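Local coordinates for protein glycoside Hydrolase Family 43_12 (Metagenome, PDB 7JVH) that probably hydrolyses arabinofuranosyl or xylosyl linkages in plant cell-wall hemicellulose, as a family 43 glycoside hydrolase recovered from capybara gut, at residues Glu487-Pro492 with Phe498-Val503; Ala433-Gln438 with Ile462-Glu467; Thr474-Gly479 with Val483-Lys488; Asn329-Arg334 with Leu524-Ser529. One frame throughout, in Å; residues are numbered along the deposited sequence.

Interaction 1 of 4, residues Glu487-Pro492 with Phe498-Val503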
# COMPACT_ATOMS: atom_id res chain seq x y z
N GLU A 487 -17.79 -1.58 -19.18
CA GLU A 487 -18.48 -2.39 -18.20
C GLU A 487 -18.17 -1.93 -16.80
O GLU A 487 -17.05 -1.50 -16.50
CB GLU A 487 -18.06 -3.85 -18.34
CG GLU A 487 -18.74 -4.59 -19.51
CD GLU A 487 -18.06 -5.91 -19.83
OE1 GLU A 487 -16.89 -6.11 -19.43
OE2 GLU A 487 -18.71 -6.74 -20.49
N LYS A 488 -19.18 -2.02 -15.93
CA LYS A 488 -19.00 -1.86 -14.49
C LYS A 488 -19.43 -3.15 -13.77
O LYS A 488 -20.28 -3.91 -14.25
CB LYS A 488 -19.83 -0.69 -13.98
CG LYS A 488 -21.33 -0.88 -14.10
CD LYS A 488 -22.08 0.28 -13.50
CE LYS A 488 -23.56 0.05 -13.50
NZ LYS A 488 -24.19 1.21 -12.82
N THR A 489 -18.80 -3.38 -12.61
CA THR A 489 -19.24 -4.37 -11.63
C THR A 489 -19.20 -3.66 -10.30
O THR A 489 -18.17 -3.13 -9.91
CB THR A 489 -18.33 -5.61 -11.61
OG1 THR A 489 -18.28 -6.20 -12.92
CG2 THR A 489 -18.86 -6.66 -10.61
N VAL A 490 -20.34 -3.66 -9.59
CA VAL A 490 -20.53 -2.94 -8.34
C VAL A 490 -20.98 -3.90 -7.23
O VAL A 490 -22.03 -4.54 -7.36
CB VAL A 490 -21.61 -1.85 -8.53
CG1 VAL A 490 -21.68 -0.97 -7.28
CG2 VAL A 490 -21.33 -1.02 -9.79
N ARG A 491 -20.20 -3.99 -6.14
CA ARG A 491 -20.57 -4.77 -4.95
C ARG A 491 -20.22 -4.05 -3.65
O ARG A 491 -19.06 -4.05 -3.23
CB ARG A 491 -19.91 -6.16 -4.94
CG ARG A 491 -20.34 -7.04 -3.74
CD ARG A 491 -19.58 -8.35 -3.67
NE ARG A 491 -18.16 -8.11 -3.47
CZ ARG A 491 -17.18 -8.96 -3.73
NH1 ARG A 491 -17.42 -10.18 -4.20
NH2 ARG A 491 -15.91 -8.54 -3.53
N PRO A 492 -21.20 -3.44 -2.94
CA PRO A 492 -20.93 -2.87 -1.62
C PRO A 492 -20.55 -3.94 -0.58
O PRO A 492 -20.92 -5.10 -0.71
CB PRO A 492 -22.26 -2.20 -1.25
CG PRO A 492 -23.29 -2.79 -2.14
CD PRO A 492 -22.59 -3.26 -3.38
N PHE A 498 -23.43 -9.91 -7.12
CA PHE A 498 -23.01 -8.85 -8.04
C PHE A 498 -23.23 -9.29 -9.46
O PHE A 498 -23.33 -10.49 -9.74
CB PHE A 498 -21.55 -8.47 -7.80
CG PHE A 498 -20.55 -9.56 -8.13
CD1 PHE A 498 -20.19 -9.83 -9.46
CD2 PHE A 498 -19.93 -10.26 -7.11
CE1 PHE A 498 -19.25 -10.80 -9.75
CE2 PHE A 498 -18.97 -11.22 -7.40
CZ PHE A 498 -18.63 -11.49 -8.72
N LYS A 499 -23.31 -8.32 -10.37
CA LYS A 499 -23.51 -8.59 -11.79
C LYS A 499 -22.86 -7.53 -12.66
O LYS A 499 -23.12 -6.35 -12.50
CB LYS A 499 -25.01 -8.73 -12.09
CG LYS A 499 -25.34 -9.27 -13.46
CD LYS A 499 -24.56 -10.51 -13.86
CE LYS A 499 -24.93 -10.93 -15.29
NZ LYS A 499 -26.37 -11.30 -15.44
N THR A 500 -21.99 -7.97 -13.58
CA THR A 500 -21.34 -7.09 -14.53
C THR A 500 -22.40 -6.55 -15.48
O THR A 500 -23.20 -7.30 -16.01
CB THR A 500 -20.23 -7.81 -15.31
OG1 THR A 500 -19.26 -8.35 -14.38
CG2 THR A 500 -19.53 -6.83 -16.28
N GLU A 501 -22.41 -5.22 -15.67
CA GLU A 501 -23.31 -4.53 -16.58
C GLU A 501 -22.53 -3.79 -17.64
O GLU A 501 -21.45 -3.27 -17.36
CB GLU A 501 -24.16 -3.52 -15.82
CG GLU A 501 -25.00 -4.10 -14.69
CD GLU A 501 -26.02 -3.08 -14.20
OE1 GLU A 501 -27.05 -2.89 -14.90
OE2 GLU A 501 -25.79 -2.43 -13.13
N ILE A 502 -23.06 -3.77 -18.86
CA ILE A 502 -22.53 -2.96 -19.94
C ILE A 502 -23.09 -1.55 -19.76
O ILE A 502 -24.30 -1.35 -19.87
CB ILE A 502 -22.91 -3.50 -21.33
CG1 ILE A 502 -22.25 -4.86 -21.59
CG2 ILE A 502 -22.51 -2.50 -22.42
CD1 ILE A 502 -22.81 -5.57 -22.82
N VAL A 503 -22.20 -0.60 -19.47
CA VAL A 503 -22.56 0.80 -19.31
C VAL A 503 -22.76 1.45 -20.69
O VAL A 503 -23.73 2.17 -20.89
CB VAL A 503 -21.47 1.59 -18.55
CG1 VAL A 503 -21.83 3.06 -18.48
CG2 VAL A 503 -21.29 1.03 -17.14
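K488 and E501 lie side by side and point the same way from one face of a two-stranded antiparallel ladder. They form a hydrogen-bonded pair: K488 N reaches E501 O at 3.0 Å, and E501 N returns to K488 O at 2.9 Å. The lysine begins from a hindered torsion, with CG between the backbone N and the carbonyl carbon (chi1 65°), and then runs fully extended. Its CE comes within 3.4 Å of E501 OE2, while the ion pair from NZ to E501 OE2 is long, at 4.0 Å. The aliphatic stem does a second job, since V503 crosses it at about a right angle and sets CG2 3.6 Å from K488 CG. With an alanine at K488, the E501 carboxylate would probably lose its distant positive mate, and V503 CG2 the CG and CD methylenes it packs on. On the opposite face E487 slants across I502, CG against CG1, and its CB also meets T500 CG2.

Further along, T489 and T500 join hydroxyls, OG1 to OG1 at 2.8 Å; both oxygens stand anti to their carbonyl carbons, and each methyl is thereby left for packing. T489 CG2 meets F498 CD1 at 3.6 Å, and R491 NH1 lies 3.7 Å from F498 CE2, with guanidinium and ring planes 77° apart. F498 is thus met obliquely by a methyl and by an arginine. R491 also makes a weak ion pair with E467. Threonine, long lysine and glutamate suit this outer hairpin, where the backbone bonds give the register and the largely solvent-facing charges add only a modest, probably water-screened attraction.

Interaction 2 of 4, residues Ala433-Gln438 with Ile462-Glu467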
# COMPACT_ATOMS: atom_id res chain seq x y z
N ALA A 433 -3.47 -8.43 -16.01
CA ALA A 433 -3.56 -6.98 -15.95
C ALA A 433 -2.39 -6.42 -15.11
O ALA A 433 -1.98 -7.02 -14.14
CB ALA A 433 -4.89 -6.57 -15.37
N LEU A 434 -1.85 -5.28 -15.55
CA LEU A 434 -0.77 -4.59 -14.84
C LEU A 434 -1.31 -3.26 -14.34
O LEU A 434 -1.96 -2.54 -15.10
CB LEU A 434 0.45 -4.39 -15.73
CG LEU A 434 1.79 -4.20 -15.04
CD1 LEU A 434 2.13 -5.38 -14.15
CD2 LEU A 434 2.89 -3.98 -16.07
N PHE A 435 -1.05 -2.96 -13.06
CA PHE A 435 -1.73 -1.91 -12.34
C PHE A 435 -0.77 -0.91 -11.71
O PHE A 435 0.35 -1.25 -11.29
CB PHE A 435 -2.61 -2.49 -11.23
CG PHE A 435 -3.88 -3.12 -11.72
CD1 PHE A 435 -4.88 -2.36 -12.31
CD2 PHE A 435 -4.09 -4.50 -11.58
CE1 PHE A 435 -6.05 -2.93 -12.75
CE2 PHE A 435 -5.26 -5.08 -12.03
CZ PHE A 435 -6.25 -4.31 -12.60
N HIS A 436 -1.25 0.33 -11.63
CA HIS A 436 -0.59 1.46 -11.02
C HIS A 436 -1.56 1.97 -9.98
O HIS A 436 -2.75 2.12 -10.28
CB HIS A 436 -0.33 2.52 -12.08
CG HIS A 436 0.49 3.68 -11.60
ND1 HIS A 436 -0.01 4.63 -10.73
CD2 HIS A 436 1.77 4.04 -11.86
CE1 HIS A 436 0.93 5.52 -10.49
NE2 HIS A 436 2.02 5.18 -11.15
N ARG A 437 -1.07 2.23 -8.77
CA ARG A 437 -1.88 2.74 -7.69
C ARG A 437 -2.45 4.10 -8.05
O ARG A 437 -1.79 4.91 -8.70
CB ARG A 437 -1.04 2.87 -6.42
CG ARG A 437 -0.60 1.55 -5.82
CD ARG A 437 0.51 1.80 -4.83
NE ARG A 437 1.01 0.63 -4.11
CZ ARG A 437 1.82 -0.29 -4.62
NH1 ARG A 437 2.20 -0.26 -5.90
NH2 ARG A 437 2.25 -1.28 -3.87
N GLN A 438 -3.71 4.34 -7.66
CA GLN A 438 -4.32 5.66 -7.74
C GLN A 438 -3.68 6.49 -6.63
O GLN A 438 -3.95 6.29 -5.43
CB GLN A 438 -5.83 5.60 -7.58
CG GLN A 438 -6.50 6.95 -7.59
CD GLN A 438 -8.01 6.90 -7.86
OE1 GLN A 438 -8.56 5.85 -8.15
NE2 GLN A 438 -8.67 8.05 -7.78
N ILE A 462 -8.43 -0.35 -17.16
CA ILE A 462 -9.13 -0.78 -15.96
C ILE A 462 -8.92 0.18 -14.78
O ILE A 462 -7.78 0.57 -14.50
CB ILE A 462 -8.66 -2.17 -15.50
CG1 ILE A 462 -8.69 -3.17 -16.65
CG2 ILE A 462 -9.52 -2.66 -14.34
CD1 ILE A 462 -8.14 -4.53 -16.30
N CYS A 463 -10.02 0.52 -14.10
CA CYS A 463 -10.01 1.12 -12.78
C CYS A 463 -10.60 0.07 -11.80
O CYS A 463 -11.75 -0.36 -11.94
CB CYS A 463 -10.83 2.42 -12.78
SG CYS A 463 -10.30 3.65 -14.02
N TYR A 464 -9.79 -0.32 -10.80
CA TYR A 464 -10.01 -1.51 -9.98
C TYR A 464 -9.86 -1.21 -8.49
O TYR A 464 -8.80 -0.79 -8.05
CB TYR A 464 -8.95 -2.55 -10.36
CG TYR A 464 -9.14 -3.94 -9.80
CD1 TYR A 464 -8.65 -4.30 -8.54
CD2 TYR A 464 -9.76 -4.94 -10.56
CE1 TYR A 464 -8.81 -5.58 -8.04
CE2 TYR A 464 -9.89 -6.23 -10.08
CZ TYR A 464 -9.42 -6.54 -8.81
OH TYR A 464 -9.56 -7.81 -8.26
N GLN A 465 -10.93 -1.47 -7.73
CA GLN A 465 -10.88 -1.49 -6.26
C GLN A 465 -10.79 -2.95 -5.80
O GLN A 465 -9.84 -3.35 -5.12
CB GLN A 465 -12.10 -0.78 -5.69
CG GLN A 465 -12.32 -0.88 -4.18
CD GLN A 465 -11.07 -0.58 -3.35
OE1 GLN A 465 -10.64 -1.44 -2.59
NE2 GLN A 465 -10.47 0.61 -3.48
N ASN A 466 -11.79 -3.75 -6.20
CA ASN A 466 -11.72 -5.20 -6.09
C ASN A 466 -12.44 -5.89 -7.26
O ASN A 466 -13.03 -5.23 -8.13
CB ASN A 466 -12.23 -5.69 -4.70
CG ASN A 466 -13.70 -5.52 -4.50
OD1 ASN A 466 -14.52 -5.89 -5.34
ND2 ASN A 466 -14.06 -4.96 -3.35
N GLU A 467 -12.37 -7.22 -7.27
CA GLU A 467 -12.89 -8.04 -8.36
C GLU A 467 -14.36 -7.74 -8.72
O GLU A 467 -14.80 -8.03 -9.82
CB GLU A 467 -12.73 -9.53 -8.05
CG GLU A 467 -13.39 -9.99 -6.74
CD GLU A 467 -12.50 -9.88 -5.50
OE1 GLU A 467 -11.31 -9.52 -5.60
OE2 GLU A 467 -12.99 -10.20 -4.42
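F435 meets I462 and Y464 through carbon alone; the shortest polar bond at hand is local, from H436 ND1 to R437 O at 2.7 Å, bent to 139° at the hydrogen. It ties the imidazole to its own strand, on the side turned from the apolar cluster. Within that cluster the far end of the F435 ring does the touching. I462 CG2 sits at the ring edge, in plane, 3.8 Å from F435 CE1. The same CE1 is 3.8 Å from Y464 CB, and the two rings lie obliquely, with centroids 5.3 Å apart and planes at 41°. Y464 has CG anti to its backbone N (chi1 -170°), which brings the start of its ring beside F435 CZ. Beyond, I462 CD1 reaches A433 CB at 3.9 Å, a place where a small methyl fits against the long isoleucine branch. All four residues are buried, as their hydrocarbon surfaces suit.

The two strands are not sheet neighbours: strand 560-566 runs between 433-437 and 458-464, hydrogen-bonded to both, so the side chains meet across it on one face. All three belong to one sheet of the concanavalin A-like β-sandwich. L560 of that intervening strand touches both F435 and Y464, and F566 packs on I462.

Interaction 3 of 4, residues Thr474-Gly479 with Val483-Lys488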
# COMPACT_ATOMS: atom_id res chain seq x y z
N THR A 474 -12.79 -2.00 -22.88
CA THR A 474 -12.04 -2.94 -23.69
C THR A 474 -12.45 -2.84 -25.17
O THR A 474 -13.64 -2.64 -25.49
CB THR A 474 -12.28 -4.40 -23.22
OG1 THR A 474 -13.69 -4.67 -23.21
CG2 THR A 474 -11.75 -4.64 -21.82
N VAL A 475 -11.46 -2.98 -26.06
CA VAL A 475 -11.68 -3.28 -27.46
C VAL A 475 -11.95 -4.76 -27.51
O VAL A 475 -11.25 -5.54 -26.88
CB VAL A 475 -10.45 -2.93 -28.34
CG1 VAL A 475 -10.65 -3.31 -29.80
CG2 VAL A 475 -10.12 -1.46 -28.22
N GLN A 476 -12.97 -5.15 -28.28
CA GLN A 476 -13.35 -6.54 -28.51
C GLN A 476 -13.63 -6.71 -30.00
O GLN A 476 -13.59 -5.75 -30.74
CB GLN A 476 -14.56 -6.89 -27.67
CG GLN A 476 -14.32 -6.73 -26.18
CD GLN A 476 -15.53 -7.10 -25.33
OE1 GLN A 476 -16.37 -7.88 -25.74
NE2 GLN A 476 -15.62 -6.51 -24.15
N THR A 477 -13.91 -7.96 -30.41
CA THR A 477 -14.22 -8.30 -31.80
C THR A 477 -15.61 -8.92 -31.89
O THR A 477 -16.01 -9.70 -31.03
CB THR A 477 -13.21 -9.29 -32.41
OG1 THR A 477 -11.86 -8.86 -32.15
CG2 THR A 477 -13.41 -9.43 -33.92
N GLU A 478 -16.34 -8.55 -32.95
CA GLU A 478 -17.66 -9.08 -33.28
C GLU A 478 -17.78 -9.05 -34.80
O GLU A 478 -17.87 -7.98 -35.39
CB GLU A 478 -18.76 -8.23 -32.64
CG GLU A 478 -18.69 -8.19 -31.11
CD GLU A 478 -19.83 -7.42 -30.47
OE1 GLU A 478 -20.78 -7.04 -31.17
OE2 GLU A 478 -19.76 -7.17 -29.26
N GLY A 479 -17.75 -10.24 -35.42
CA GLY A 479 -17.60 -10.39 -36.85
C GLY A 479 -16.12 -10.20 -37.17
O GLY A 479 -15.24 -10.72 -36.47
N VAL A 483 -15.08 -3.51 -31.57
CA VAL A 483 -16.04 -2.72 -30.83
C VAL A 483 -15.38 -2.27 -29.53
O VAL A 483 -14.41 -2.88 -29.09
CB VAL A 483 -17.31 -3.53 -30.51
CG1 VAL A 483 -18.00 -3.92 -31.79
CG2 VAL A 483 -16.96 -4.76 -29.67
N LEU A 484 -15.90 -1.21 -28.92
CA LEU A 484 -15.48 -0.80 -27.60
C LEU A 484 -16.61 -1.02 -26.63
O LEU A 484 -17.75 -0.64 -26.89
CB LEU A 484 -15.03 0.67 -27.57
CG LEU A 484 -13.62 1.03 -28.01
CD1 LEU A 484 -13.47 2.54 -27.94
CD2 LEU A 484 -12.57 0.33 -27.15
N VAL A 485 -16.28 -1.65 -25.49
CA VAL A 485 -17.25 -2.00 -24.47
C VAL A 485 -16.78 -1.42 -23.12
O VAL A 485 -15.64 -1.60 -22.72
CB VAL A 485 -17.43 -3.53 -24.39
CG1 VAL A 485 -18.43 -3.91 -23.29
CG2 VAL A 485 -17.89 -4.08 -25.73
N LEU A 486 -17.70 -0.69 -22.47
CA LEU A 486 -17.50 -0.16 -21.14
C LEU A 486 -18.40 -0.96 -20.20
O LEU A 486 -19.62 -1.02 -20.39
CB LEU A 486 -17.85 1.32 -21.10
CG LEU A 486 -17.62 2.10 -19.80
CD1 LEU A 486 -16.17 2.15 -19.40
CD2 LEU A 486 -18.16 3.52 -19.99
N GLU A 487 -17.79 -1.58 -19.18
CA GLU A 487 -18.48 -2.39 -18.20
C GLU A 487 -18.17 -1.93 -16.80
O GLU A 487 -17.05 -1.50 -16.50
CB GLU A 487 -18.06 -3.85 -18.34
CG GLU A 487 -18.74 -4.59 -19.51
CD GLU A 487 -18.06 -5.91 -19.83
OE1 GLU A 487 -16.89 -6.11 -19.43
OE2 GLU A 487 -18.71 -6.74 -20.49
N LYS A 488 -19.18 -2.02 -15.93
CA LYS A 488 -19.00 -1.86 -14.49
C LYS A 488 -19.43 -3.15 -13.77
O LYS A 488 -20.28 -3.91 -14.25
CB LYS A 488 -19.83 -0.69 -13.98
CG LYS A 488 -21.33 -0.88 -14.10
CD LYS A 488 -22.08 0.28 -13.50
CE LYS A 488 -23.56 0.05 -13.50
NZ LYS A 488 -24.19 1.21 -12.82
O HOH W 1 -17.69 -8.19 -22.51
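T474 and V485 are joined by two backbone bonds, T474 N to V485 O at 2.9 Å and V485 N to T474 O at 2.8 Å. Q476 and V483 form a second reciprocal pair, Q476 N reaching V483 O at 2.8 Å, and between them V475 and L484 make the non-hydrogen-bonded pair. The side chain of Q476 adds a strut along its own strand: NE2 gives a nearly linear bond (176°) to T474 OG1 at 2.8 Å, with the hydroxyl in the amide plane. T474 can accept it because OG1 lies between its backbone N and carbonyl carbon (chi1 55°). NE2 also donates to a water, which in turn donates to E487 OE2, so the amide is fixed in rotation from two sides.

Held this way, the amide crosses V485 at about a right angle, NE2 3.5 Å from V485 CB. V483 fills the next place on that face, its CG2 close to Q476 CB and 3.7 Å from E478 OE2, a carboxylate whose main partner is K505. On the other face V475 and L484 meet, touching I515 and L517 respectively.

This hairpin is therefore two-sided: branched aliphatics serve the interior between the sheets, while on the outer face T474 and a bridging water give the Q476 amide nitrogen two acceptors, and the glutamine side chain still shields the valines.

Interaction 4 of 4, residues Asn329-Arg334 with Leu524-Ser529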
# COMPACT_ATOMS: atom_id res chain seq x y z
N ASN A 329 -15.12 10.03 0.96
CA ASN A 329 -14.64 8.77 0.38
C ASN A 329 -13.16 8.80 0.09
O ASN A 329 -12.60 9.86 -0.12
CB ASN A 329 -15.44 8.45 -0.89
CG ASN A 329 -16.89 8.23 -0.60
OD1 ASN A 329 -17.24 7.85 0.51
ND2 ASN A 329 -17.74 8.47 -1.58
N VAL A 330 -12.55 7.60 0.07
CA VAL A 330 -11.13 7.41 -0.18
C VAL A 330 -10.92 6.35 -1.26
O VAL A 330 -11.17 5.15 -1.02
CB VAL A 330 -10.40 6.91 1.08
CG1 VAL A 330 -8.90 7.11 0.97
CG2 VAL A 330 -10.94 7.59 2.31
N ASN A 331 -10.45 6.80 -2.44
CA ASN A 331 -10.06 5.94 -3.53
C ASN A 331 -8.54 5.79 -3.59
O ASN A 331 -8.01 5.02 -4.39
CB ASN A 331 -10.60 6.45 -4.85
CG ASN A 331 -12.12 6.44 -4.90
OD1 ASN A 331 -12.79 6.56 -3.86
ND2 ASN A 331 -12.68 6.30 -6.11
N THR A 332 -7.84 6.52 -2.73
CA THR A 332 -6.39 6.59 -2.74
C THR A 332 -5.72 5.69 -1.70
O THR A 332 -4.48 5.63 -1.61
CB THR A 332 -5.90 8.06 -2.58
OG1 THR A 332 -6.79 8.78 -1.71
CG2 THR A 332 -5.92 8.74 -3.94
N GLY A 333 -6.53 4.96 -0.94
CA GLY A 333 -6.02 4.05 0.08
C GLY A 333 -5.40 4.83 1.23
O GLY A 333 -5.55 6.06 1.32
N ARG A 334 -4.69 4.12 2.10
CA ARG A 334 -3.97 4.71 3.20
C ARG A 334 -2.52 4.96 2.77
O ARG A 334 -1.86 4.06 2.21
CB ARG A 334 -4.01 3.79 4.44
CG ARG A 334 -5.40 3.60 5.03
CD ARG A 334 -5.41 2.45 6.02
NE ARG A 334 -5.16 1.18 5.32
CZ ARG A 334 -4.78 0.04 5.88
NH1 ARG A 334 -4.61 -0.06 7.20
NH2 ARG A 334 -4.59 -1.01 5.11
N LEU A 524 -15.19 12.99 -8.04
CA LEU A 524 -16.59 12.62 -7.87
C LEU A 524 -17.05 11.52 -8.82
O LEU A 524 -17.85 10.66 -8.44
CB LEU A 524 -17.52 13.82 -8.02
CG LEU A 524 -17.53 14.86 -6.86
CD1 LEU A 524 -18.36 16.08 -7.22
CD2 LEU A 524 -17.98 14.32 -5.51
N ASN A 525 -16.59 11.58 -10.08
CA ASN A 525 -16.92 10.60 -11.13
C ASN A 525 -15.75 10.28 -12.03
O ASN A 525 -14.79 11.03 -12.08
CB ASN A 525 -18.10 11.06 -12.00
CG ASN A 525 -19.37 11.20 -11.20
OD1 ASN A 525 -20.07 10.19 -10.92
ND2 ASN A 525 -19.71 12.42 -10.85
N TYR A 526 -15.80 9.12 -12.69
CA TYR A 526 -14.82 8.68 -13.66
C TYR A 526 -15.50 8.77 -15.02
O TYR A 526 -16.66 8.38 -15.17
CB TYR A 526 -14.41 7.22 -13.40
CG TYR A 526 -13.52 6.98 -12.22
CD1 TYR A 526 -14.03 6.90 -10.93
CD2 TYR A 526 -12.15 6.79 -12.39
CE1 TYR A 526 -13.20 6.66 -9.84
CE2 TYR A 526 -11.31 6.56 -11.31
CZ TYR A 526 -11.85 6.48 -10.03
OH TYR A 526 -11.05 6.24 -8.94
N GLN A 527 -14.78 9.32 -16.01
CA GLN A 527 -15.27 9.48 -17.37
C GLN A 527 -14.25 8.83 -18.29
O GLN A 527 -13.08 9.23 -18.32
CB GLN A 527 -15.45 10.94 -17.74
CG GLN A 527 -15.75 11.19 -19.23
CD GLN A 527 -17.08 10.60 -19.67
OE1 GLN A 527 -18.11 11.05 -19.20
NE2 GLN A 527 -17.08 9.60 -20.59
N PHE A 528 -14.71 7.83 -19.05
CA PHE A 528 -13.89 7.11 -19.99
C PHE A 528 -13.99 7.75 -21.39
O PHE A 528 -14.93 8.50 -21.69
CB PHE A 528 -14.33 5.63 -20.02
CG PHE A 528 -13.80 4.82 -18.86
CD1 PHE A 528 -14.44 4.83 -17.63
CD2 PHE A 528 -12.66 4.06 -19.01
CE1 PHE A 528 -13.95 4.07 -16.58
CE2 PHE A 528 -12.16 3.29 -17.94
CZ PHE A 528 -12.81 3.31 -16.73
N SER A 529 -12.98 7.48 -22.22
CA SER A 529 -12.91 7.98 -23.57
C SER A 529 -11.96 7.12 -24.37
O SER A 529 -11.15 6.37 -23.80
CB SER A 529 -12.40 9.44 -23.59
OG SER A 529 -11.02 9.53 -23.24
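N331 and Y526 approach from opposite directions, and a single hydrogen bond joins them: N331 ND2 donates to Y526 OH over a rather long 3.3 Å, but almost straight, at 170°. The amide and the phenol ring are nearly coplanar, 15° apart, with ND2 at the ring edge, in plane, and 3.8 Å from Y526 CE1. The hydroxyl also lies in the plane of the donating amide, as suits an N-H directed from it. N331 has CG beside its backbone N and anti to the carbonyl carbon (chi1 -64°), which aims the amide out of its loop at the tyrosine.

Both polar ends have a second partner. N331 ND2 is also bonded to A545 O, and Y526 OH to Q438 OE1; an amide oxygen can only accept, so the phenol probably donates to the glutamine while accepting from the asparagine. N331 ND2 and Y526 OH thus have two partners each, and a phenol and a primary amide, each able to serve two neighbours, suit such a buried place. A phenylalanine in place of Y526 would probably leave Q438 OE1 without its donor and N331 ND2 with A545 O alone.

The loop of 329-334 is itself pinned by backbone bonds from V330 to T550 and N331 to A559. It links strands 316-322 and 335-342 in the family 43 catalytic region, whereas Y526 belongs to strand 525-531 of the concanavalin A-like region, its side chain touching V519 and T521 of strand 515-522: the contact is one stitch between the two regions.

Overall arrangement
Interactions 2, 3 and 1 follow one another along the chain, and all lie in the same six-stranded antiparallel sheet of the C-terminal concanavalin A-like domain. Interactions 1 and 3 are successive hairpins sharing E487 and K488 on strand 482-489, their centres 15 Å apart. Interaction 2 lies nearer the middle of the chain and touches interaction 1 through R491 and E467. Interaction 4 encloses the other three in sequence and uses the facing sheet: F528 packs on L486 and C463, and Y526 bonds Q438. Its loop comes from the region of five four-stranded sheets, consistent with the five-bladed propeller of family 43, so one network connects propeller and sandwich.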